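Local structure of cellulase (Uncultured bacterium, 6XSO) at residues V26-D40 / I344-R358. The protein is a family 5 glycoside hydrolase, an endoglucanase of broad specificity that cleaves cellulose and probably xylan-type chains internally. Sequence-based numbering, arbitrary orientation.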
loop_
_atom_site.group_PDB
_atom_site.type_symbol
_atom_site.label_atom_id
_atom_site.label_comp_id
_atom_site.label_asym_id
_atom_site.label_seq_id
_atom_site.Cartn_x
_atom_site.Cartn_y
_atom_site.Cartn_z
ATOM N N VAL A 26 11.021 7.795 -1.138
ATOM C CA VAL A 26 10.979 6.369 -1.433
ATOM C C VAL A 26 12.345 5.742 -1.212
ATOM O O VAL A 26 12.459 4.653 -0.641
ATOM C CB VAL A 26 10.441 6.166 -2.861
ATOM C CG1 VAL A 26 10.618 4.722 -3.301
ATOM C CG2 VAL A 26 8.971 6.589 -2.935
ATOM N N LYS A 27 13.409 6.439 -1.596
ATOM C CA LYS A 27 14.744 5.952 -1.264
ATOM C C LYS A 27 14.952 5.889 0.243
ATOM O O LYS A 27 15.531 4.925 0.764
ATOM C CB LYS A 27 15.790 6.875 -1.892
ATOM C CG LYS A 27 17.229 6.607 -1.474
ATOM C CD LYS A 27 18.169 7.646 -2.090
ATOM C CE LYS A 27 19.598 7.520 -1.557
ATOM N NZ LYS A 27 19.689 7.819 -0.094
ATOM N N ASN A 28 14.506 6.919 0.964
ATOM C CA ASN A 28 14.805 7.009 2.390
ATOM C C ASN A 28 13.960 6.059 3.230
ATOM O O ASN A 28 14.291 5.841 4.402
ATOM C CB ASN A 28 14.630 8.439 2.899
ATOM C CG ASN A 28 15.681 9.370 2.373
ATOM O OD1 ASN A 28 16.780 8.947 2.040
ATOM N ND2 ASN A 28 15.361 10.652 2.314
ATOM N N MET A 29 12.890 5.500 2.660
ATOM C CA MET A 29 12.086 4.521 3.379
ATOM C C MET A 29 12.870 3.257 3.732
ATOM O O MET A 29 12.513 2.561 4.693
ATOM C CB MET A 29 10.896 4.098 2.533
ATOM C CG MET A 29 9.794 5.125 2.447
ATOM S SD MET A 29 8.575 4.743 1.173
ATOM C CE MET A 29 7.517 6.192 1.289
ATOM N N GLY A 30 13.947 2.954 3.017
ATOM C CA GLY A 30 14.675 1.732 3.324
ATOM C C GLY A 30 13.837 0.508 2.995
ATOM O O GLY A 30 13.248 0.400 1.911
ATOM N N VAL A 31 13.787 -0.428 3.945
ATOM C CA VAL A 31 12.906 -1.585 3.853
ATOM C C VAL A 31 11.729 -1.377 4.793
ATOM O O VAL A 31 11.908 -0.956 5.939
ATOM C CB VAL A 31 13.587 -2.937 4.144
ATOM C CG1 VAL A 31 14.402 -3.358 2.946
ATOM C CG2 VAL A 31 14.405 -2.890 5.424
ATOM N N GLY A 32 10.532 -1.705 4.296
ATOM C CA GLY A 32 9.298 -1.487 5.018
ATOM C C GLY A 32 8.563 -2.779 5.341
ATOM O O GLY A 32 8.913 -3.866 4.875
ATOM N N TRP A 33 7.495 -2.627 6.128
ATOM C CA TRP A 33 6.661 -3.732 6.567
ATOM C C TRP A 33 5.223 -3.249 6.620
ATOM O O TRP A 33 4.970 -2.070 6.885
ATOM C CB TRP A 33 7.057 -4.155 7.966
ATOM C CG TRP A 33 6.299 -5.335 8.516
ATOM C CD1 TRP A 33 6.260 -6.611 8.014
ATOM C CD2 TRP A 33 5.489 -5.345 9.694
ATOM N NE1 TRP A 33 5.487 -7.414 8.819
ATOM C CE2 TRP A 33 5.000 -6.655 9.855
ATOM C CE3 TRP A 33 5.147 -4.376 10.643
ATOM C CZ2 TRP A 33 4.188 -7.018 10.927
ATOM C CZ3 TRP A 33 4.330 -4.739 11.697
ATOM C CH2 TRP A 33 3.863 -6.042 11.831
ATOM N N ASN A 34 4.289 -4.181 6.379
ATOM C CA ASN A 34 2.854 -3.925 6.461
ATOM C C ASN A 34 2.279 -4.429 7.780
ATOM O O ASN A 34 2.391 -5.619 8.098
ATOM C CB ASN A 34 2.079 -4.664 5.364
ATOM C CG ASN A 34 2.119 -3.975 4.064
ATOM O OD1 ASN A 34 1.277 -3.141 3.760
ATOM N ND2 ASN A 34 3.097 -4.340 3.247
ATOM N N LEU A 35 1.569 -3.549 8.488
ATOM C CA LEU A 35 0.747 -3.932 9.640
ATOM C C LEU A 35 -0.583 -4.496 9.134
ATOM O O LEU A 35 -1.658 -3.904 9.267
ATOM C CB LEU A 35 0.530 -2.722 10.530
ATOM C CG LEU A 35 -0.146 -3.023 11.878
ATOM C CD1 LEU A 35 0.776 -3.691 12.874
ATOM C CD2 LEU A 35 -0.731 -1.728 12.474
ATOM N N GLY A 36 -0.484 -5.661 8.478
ATOM C CA GLY A 36 -1.629 -6.204 7.774
ATOM C C GLY A 36 -2.646 -6.902 8.677
ATOM O O GLY A 36 -2.369 -7.334 9.798
ATOM N N ASN A 37 -3.872 -7.008 8.139
ATOM C CA ASN A 37 -4.984 -7.708 8.781
ATOM C C ASN A 37 -5.349 -7.077 10.127
ATOM O O ASN A 37 -5.817 -7.753 11.050
ATOM C CB ASN A 37 -4.711 -9.210 8.932
ATOM C CG ASN A 37 -4.859 -9.995 7.633
ATOM O OD1 ASN A 37 -5.066 -9.452 6.535
ATOM N ND2 ASN A 37 -4.750 -11.307 7.765
ATOM N N THR A 38 -5.174 -5.767 10.232
ATOM C CA THR A 38 -5.288 -5.019 11.489
ATOM C C THR A 38 -6.315 -3.926 11.299
ATOM O O THR A 38 -7.529 -4.198 11.339
ATOM C CB THR A 38 -3.879 -4.584 11.932
ATOM O OG1 THR A 38 -3.028 -5.745 12.017
ATOM C CG2 THR A 38 -3.936 -3.962 13.314
ATOM N N LEU A 39 -5.911 -2.682 11.018
ATOM C CA LEU A 39 -6.931 -1.654 10.782
ATOM C C LEU A 39 -7.652 -1.850 9.452
ATOM O O LEU A 39 -8.693 -1.218 9.221
ATOM C CB LEU A 39 -6.307 -0.262 10.841
ATOM C CG LEU A 39 -5.496 0.053 12.105
ATOM C CD1 LEU A 39 -5.011 1.499 12.131
ATOM C CD2 LEU A 39 -6.296 -0.259 13.367
ATOM N N ASP A 40 -7.117 -2.717 8.585
ATOM C CA ASP A 40 -7.779 -3.131 7.350
ATOM C C ASP A 40 -8.763 -4.280 7.543
ATOM O O ASP A 40 -9.542 -4.569 6.625
ATOM C CB ASP A 40 -6.730 -3.526 6.295
ATOM C CG ASP A 40 -5.583 -4.422 6.857
ATOM O OD1 ASP A 40 -5.089 -4.185 7.982
ATOM O OD2 ASP A 40 -5.161 -5.361 6.130
ATOM N N ILE A 344 13.510 1.842 -5.635
ATOM C CA ILE A 344 12.153 1.366 -5.379
ATOM C C ILE A 344 12.089 0.827 -3.956
ATOM O O ILE A 344 12.926 0.008 -3.557
ATOM C CB ILE A 344 11.776 0.267 -6.392
ATOM C CG1 ILE A 344 11.721 0.846 -7.808
ATOM C CG2 ILE A 344 10.495 -0.441 -5.973
ATOM C CD1 ILE A 344 11.473 -0.202 -8.887
ATOM N N ALA A 345 11.129 1.314 -3.171
ATOM C CA ALA A 345 10.962 0.848 -1.802
ATOM C C ALA A 345 10.064 -0.382 -1.774
ATOM O O ALA A 345 9.134 -0.508 -2.573
ATOM C CB ALA A 345 10.327 1.937 -0.938
ATOM N N THR A 346 10.359 -1.299 -0.858
ATOM C CA THR A 346 9.596 -2.534 -0.694
ATOM C C THR A 346 9.016 -2.606 0.712
ATOM O O THR A 346 9.661 -2.171 1.677
ATOM C CB THR A 346 10.458 -3.788 -0.927
ATOM O OG1 THR A 346 11.417 -3.960 0.108
ATOM C CG2 THR A 346 11.181 -3.696 -2.261
ATOM N N PHE A 347 7.774 -3.124 0.811
ATOM C CA PHE A 347 7.070 -3.294 2.088
ATOM C C PHE A 347 6.594 -4.746 2.192
ATOM O O PHE A 347 5.660 -5.148 1.492
ATOM C CB PHE A 347 5.874 -2.319 2.197
ATOM C CG PHE A 347 6.256 -0.870 2.413
ATOM C CD1 PHE A 347 6.768 -0.112 1.380
ATOM C CD2 PHE A 347 6.054 -0.246 3.648
ATOM C CE1 PHE A 347 7.111 1.218 1.574
ATOM C CE2 PHE A 347 6.387 1.094 3.848
ATOM C CZ PHE A 347 6.912 1.822 2.819
ATOM N N TYR A 348 7.231 -5.539 3.062
ATOM C CA TYR A 348 6.891 -6.955 3.200
ATOM C C TYR A 348 5.488 -7.128 3.795
ATOM O O TYR A 348 5.074 -6.365 4.666
ATOM C CB TYR A 348 7.955 -7.662 4.077
ATOM C CG TYR A 348 7.786 -9.146 4.025
ATOM C CD1 TYR A 348 7.058 -9.807 5.008
ATOM C CD2 TYR A 348 8.307 -9.889 2.972
ATOM C CE1 TYR A 348 6.845 -11.169 4.934
ATOM C CE2 TYR A 348 8.099 -11.244 2.896
ATOM C CZ TYR A 348 7.364 -11.875 3.872
ATOM O OH TYR A 348 7.147 -13.226 3.755
ATOM N N TRP A 349 4.743 -8.129 3.310
ATOM C CA TRP A 349 3.363 -8.343 3.763
ATOM C C TRP A 349 3.322 -9.259 4.990
ATOM O O TRP A 349 3.515 -10.471 4.872
ATOM C CB TRP A 349 2.498 -8.957 2.657
ATOM C CG TRP A 349 1.088 -9.170 3.172
ATOM C CD1 TRP A 349 0.499 -10.358 3.517
ATOM C CD2 TRP A 349 0.140 -8.152 3.473
ATOM N NE1 TRP A 349 -0.770 -10.134 3.997
ATOM C CE2 TRP A 349 -1.014 -8.787 3.990
ATOM C CE3 TRP A 349 0.145 -6.756 3.358
ATOM C CZ2 TRP A 349 -2.145 -8.072 4.382
ATOM C CZ3 TRP A 349 -0.976 -6.049 3.731
ATOM C CH2 TRP A 349 -2.114 -6.706 4.236
ATOM N N MET A 350 3.005 -8.691 6.153
ATOM C CA MET A 350 2.746 -9.447 7.388
ATOM C C MET A 350 3.929 -10.356 7.729
ATOM O O MET A 350 5.095 -10.000 7.516
ATOM C CB MET A 350 1.398 -10.146 7.291
ATOM C CG MET A 350 0.208 -9.195 7.284
ATOM S SD MET A 350 -1.404 -10.013 7.344
ATOM C CE MET A 350 -1.428 -10.597 9.035
ATOM N N GLY A 351 3.647 -11.519 8.297
ATOM C CA GLY A 351 4.712 -12.321 8.841
ATOM C C GLY A 351 5.498 -11.472 9.816
ATOM O O GLY A 351 4.987 -10.482 10.354
ATOM N N LEU A 352 6.744 -11.874 10.031
ATOM C CA LEU A 352 7.752 -11.204 10.850
ATOM C C LEU A 352 7.374 -11.157 12.324
ATOM O O LEU A 352 8.051 -11.788 13.141
ATOM C CB LEU A 352 8.116 -9.817 10.331
ATOM C CG LEU A 352 8.523 -9.715 8.860
ATOM C CD1 LEU A 352 9.203 -8.364 8.625
ATOM C CD2 LEU A 352 9.407 -10.844 8.354
ATOM N N SER A 353 6.356 -10.367 12.678
ATOM C CA SER A 353 5.794 -10.325 14.030
ATOM C C SER A 353 4.283 -10.362 13.868
ATOM O O SER A 353 3.684 -9.399 13.375
ATOM C CB SER A 353 6.233 -9.069 14.781
ATOM O OG SER A 353 5.749 -9.089 16.124
ATOM N N ASP A 354 3.676 -11.482 14.254
ATOM C CA ASP A 354 2.299 -11.772 13.894
ATOM C C ASP A 354 1.515 -12.201 15.117
ATOM O O ASP A 354 2.027 -12.917 15.982
ATOM C CB ASP A 354 2.230 -12.914 12.873
ATOM C CG ASP A 354 0.836 -13.119 12.332
ATOM O OD1 ASP A 354 0.382 -12.241 11.571
ATOM O OD2 ASP A 354 0.187 -14.140 12.662
ATOM N N GLY A 355 0.256 -11.800 15.165
ATOM C CA GLY A 355 -0.598 -12.293 16.221
ATOM C C GLY A 355 -0.086 -11.861 17.576
ATOM O O GLY A 355 0.403 -10.743 17.751
ATOM N N ALA A 356 -0.189 -12.767 18.553
ATOM C CA ALA A 356 0.208 -12.434 19.916
ATOM C C ALA A 356 1.682 -12.059 20.016
ATOM O O ALA A 356 2.082 -11.433 21.005
ATOM C CB ALA A 356 -0.102 -13.606 20.842
ATOM N N SER A 357 2.498 -12.433 19.024
ATOM C CA SER A 357 3.910 -12.064 19.052
ATOM C C SER A 357 4.076 -10.551 19.042
ATOM O O SER A 357 5.025 -10.018 19.627
ATOM C CB SER A 357 4.653 -12.691 17.873
ATOM O OG SER A 357 4.665 -14.108 17.982
ATOM N N ARG A 358 3.159 -9.844 18.388
ATOM C CA ARG A 358 3.257 -8.393 18.335
ATOM C C ARG A 358 3.127 -7.754 19.710
ATOM O O ARG A 358 3.658 -6.663 19.941
ATOM C CB ARG A 358 2.147 -7.850 17.430
ATOM C CG ARG A 358 2.281 -8.203 15.980
ATOM C CD ARG A 358 1.116 -7.604 15.216
ATOM N NE ARG A 358 1.127 -7.886 13.781
ATOM C CZ ARG A 358 0.176 -7.451 12.957
ATOM N NH1 ARG A 358 -0.802 -6.699 13.456
ATOM N NH2 ARG A 358 0.209 -7.744 11.665
HETATM O O HOH W 1 13.083 -1.677 0.175
HETATM O O HOH W 2 10.502 -5.034 2.640
#
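Gly32 and Phe347 face each other where strands 31-34 and 345-349 run parallel, 34° apart. These are the first and last strands of the eight-stranded (beta/alpha)8, or TIM, barrel, so their pairing closes it. Gly32 N donates to Thr346 O (2.8 Å), Tyr348 N to Gly32 O, and Asn34 N to Tyr348 O. At the start of the pair a water bridges Gly30 O and Thr346 N.

Gly32 CA sits over a face of the Phe347 ring, a CH-pi contact that leaves no room for a side chain at Gly32. Met29 SD meets the edge of the same ring, 3.7 Å from CZ of Phe347. Asn34 ND2 also donates to Tyr348 O, from well above the carbonyl plane, and to Gly307 O, while OD1 accepts from Arg80. Trp349 CE3 meets Asn34 CG at 3.5 Å, with ring and amide planes 51° apart, and its CH2 edge meets Asp40 OD2.

Trp33 has CG anti to its backbone N (chi1 -178°), which carries the indole along the loop after strand 345-349. There Trp33 NE1 donates to Met350 O at 2.9 Å.

The extended Arg358 donates from NH1 to Thr38 OG1 (2.8 Å), from NH2 to a lone pair of Gly36 O, and from NE to Ser353 O. All three bonds lie near the guanidinium plane and fix its rotation. Leu35 CD1 lies over one face. A methionine in place of Arg358 would probably leave Thr38 OG1 and Ser353 O without these donors and Gly36 O with one donor of two. The charged group thus ties together the loops that follow both strands.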